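Local coordinates for protein methanogen homoaconitase small subunit (Methanocaldococcus jannaschii, PDB 2PKP) that forms the small subunit of a hydro-lyase that reversibly dehydrates (R)-homocitrate to cis-homoaconitate and hydrates this to homoisocitrate, at residues A[125-129]-A[130-134]. Sequence-based numbering, arbitrary orientation.
Sequences IVITN and KNKTI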
loop_
_atom_site.group_PDB
_atom_site.type_symbol
_atom_site.label_atom_id
_atom_site.label_comp_id
_atom_site.label_asym_id
_atom_site.label_seq_id
_atom_site.Cartn_x
_atom_site.Cartn_y
_atom_site.Cartn_z
ATOM N N ILE A 125 8.079 12.832 -10.228
ATOM C CA ILE A 125 7.316 11.723 -10.764
ATOM C C ILE A 125 8.102 11.266 -11.968
ATOM O O ILE A 125 8.283 12.027 -12.910
ATOM C CB ILE A 125 5.924 12.157 -11.243
ATOM C CG1 ILE A 125 5.087 12.645 -10.058
ATOM C CG2 ILE A 125 5.255 10.994 -11.966
ATOM C CD1 ILE A 125 3.801 13.333 -10.459
ATOM N N VAL A 126 8.603 10.040 -11.921
ATOM C CA VAL A 126 9.345 9.500 -13.045
ATOM C C VAL A 126 8.349 8.757 -13.931
ATOM O O VAL A 126 7.627 7.877 -13.463
ATOM C CB VAL A 126 10.442 8.499 -12.580
ATOM C CG1 VAL A 126 11.250 8.015 -13.775
ATOM C CG2 VAL A 126 11.349 9.157 -11.562
ATOM N N ILE A 127 8.296 9.135 -15.203
ATOM C CA ILE A 127 7.421 8.487 -16.172
ATOM C C ILE A 127 8.394 7.555 -16.878
ATOM O O ILE A 127 8.958 7.885 -17.925
ATOM C CB ILE A 127 6.829 9.522 -17.150
ATOM C CG1 ILE A 127 6.240 10.691 -16.350
ATOM C CG2 ILE A 127 5.749 8.869 -18.006
ATOM C CD1 ILE A 127 5.698 11.817 -17.194
ATOM N N THR A 128 8.594 6.394 -16.262
ATOM C CA THR A 128 9.544 5.395 -16.725
ATOM C C THR A 128 9.520 5.016 -18.196
ATOM O O THR A 128 10.572 4.928 -18.816
ATOM C CB THR A 128 9.436 4.108 -15.875
ATOM O OG1 THR A 128 8.168 3.483 -16.105
ATOM C CG2 THR A 128 9.565 4.448 -14.387
ATOM N N ASN A 129 8.339 4.794 -18.765
ATOM C CA ASN A 129 8.263 4.414 -20.173
ATOM C C ASN A 129 8.464 5.585 -21.147
ATOM O O ASN A 129 8.489 5.389 -22.366
ATOM C CB ASN A 129 6.923 3.723 -20.456
ATOM C CG ASN A 129 5.728 4.600 -20.104
ATOM O OD1 ASN A 129 5.578 5.036 -18.961
ATOM N ND2 ASN A 129 4.875 4.865 -21.090
ATOM N N LYS A 130 8.621 6.798 -20.622
ATOM C CA LYS A 130 8.810 7.961 -21.487
ATOM C C LYS A 130 10.157 8.658 -21.268
ATOM O O LYS A 130 10.410 9.729 -21.817
ATOM C CB LYS A 130 7.673 8.967 -21.271
ATOM C CG LYS A 130 6.292 8.493 -21.727
ATOM C CD LYS A 130 6.251 8.264 -23.237
ATOM C CE LYS A 130 4.842 8.460 -23.813
ATOM N NZ LYS A 130 3.829 7.510 -23.277
ATOM N N ASN A 131 11.018 8.046 -20.463
ATOM C CA ASN A 131 12.329 8.610 -20.172
ATOM C C ASN A 131 12.297 10.081 -19.772
ATOM O O ASN A 131 13.024 10.907 -20.324
ATOM C CB ASN A 131 13.273 8.426 -21.363
ATOM C CG ASN A 131 13.693 6.991 -21.542
ATOM O OD1 ASN A 131 13.985 6.296 -20.565
ATOM N ND2 ASN A 131 13.734 6.534 -22.786
ATOM N N LYS A 132 11.439 10.407 -18.816
ATOM C CA LYS A 132 11.359 11.767 -18.328
ATOM C C LYS A 132 10.828 11.805 -16.903
ATOM O O LYS A 132 10.134 10.893 -16.451
ATOM C CB LYS A 132 10.494 12.635 -19.246
ATOM C CG LYS A 132 9.044 12.223 -19.391
ATOM C CD LYS A 132 8.306 13.284 -20.213
ATOM C CE LYS A 132 6.841 12.965 -20.395
ATOM N NZ LYS A 132 6.167 14.047 -21.166
ATOM N N THR A 133 11.185 12.869 -16.200
ATOM C CA THR A 133 10.778 13.066 -14.823
ATOM C C THR A 133 10.232 14.478 -14.700
ATOM O O THR A 133 10.790 15.411 -15.276
ATOM C CB THR A 133 11.987 12.904 -13.894
ATOM O OG1 THR A 133 12.557 11.609 -14.101
ATOM C CG2 THR A 133 11.580 13.054 -12.425
ATOM N N ILE A 134 9.128 14.636 -13.979
ATOM C CA ILE A 134 8.551 15.958 -13.788
ATOM C C ILE A 134 8.447 16.258 -12.303
ATOM O O ILE A 134 8.368 15.345 -11.477
ATOM C CB ILE A 134 7.143 16.078 -14.427
ATOM C CG1 ILE A 134 6.154 15.152 -13.712
ATOM C CG2 ILE A 134 7.212 15.724 -15.915
ATOM C CD1 ILE A 134 4.740 15.183 -14.307
#
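I125 O takes one hydrogen bond from the returning strand, from I134 N at 2.9 Å with an N-H...O angle of 164°, and a weaker C-H contact from T133, whose CA lies 3.3 Å from I125 O. Because I125 N also gives its hydrogen to I134 O (2.8 Å), I125 and I134 form an antiparallel hydrogen-bonded pair. I127 N to K132 O, again 2.8 Å, marks the next such pair, while V126 and T133 between them form a non-hydrogen-bonded pair. This is the register of a beta hairpin, with strand axes at 154°.

The chain reverses through T128-N131. K130 N reaches I127 O at 2.9 Å from well above the carbonyl plane, closing a type I turn with T128 and N129 at its corners; N131 then takes a left-handed backbone conformation, with positive phi, before K132 rejoins the strand.

On the face carrying I125, I127, K132 and I134, I127 splits its branches: CD1 lies against K132 CE (3.6 Å), and CG2 meets K130 CG (3.8 Å). K132 CG sits between its backbone N and carbonyl carbon (chi1 62°), and the extended chain beyond runs alongside I127. Cutting I127 back to an alanine is likely to leave both lysine stems without their apolar support and open a gap beside I110. On the other face, T133 OG1 lies against V126 CG2 at 3.7 Å.

K132 NZ forms a salt bridge with E109, and K130 NZ with D114, which also accepts a bond from N129 ND2. N129 OD1 and T128 OG1 tie the turn to the backbone of I115. V126 is backbone-bonded to E117, so strand 124-127 lies between strand 115-119 and strand 132-135, the latter an outermost strand of the chain's mixed sheet.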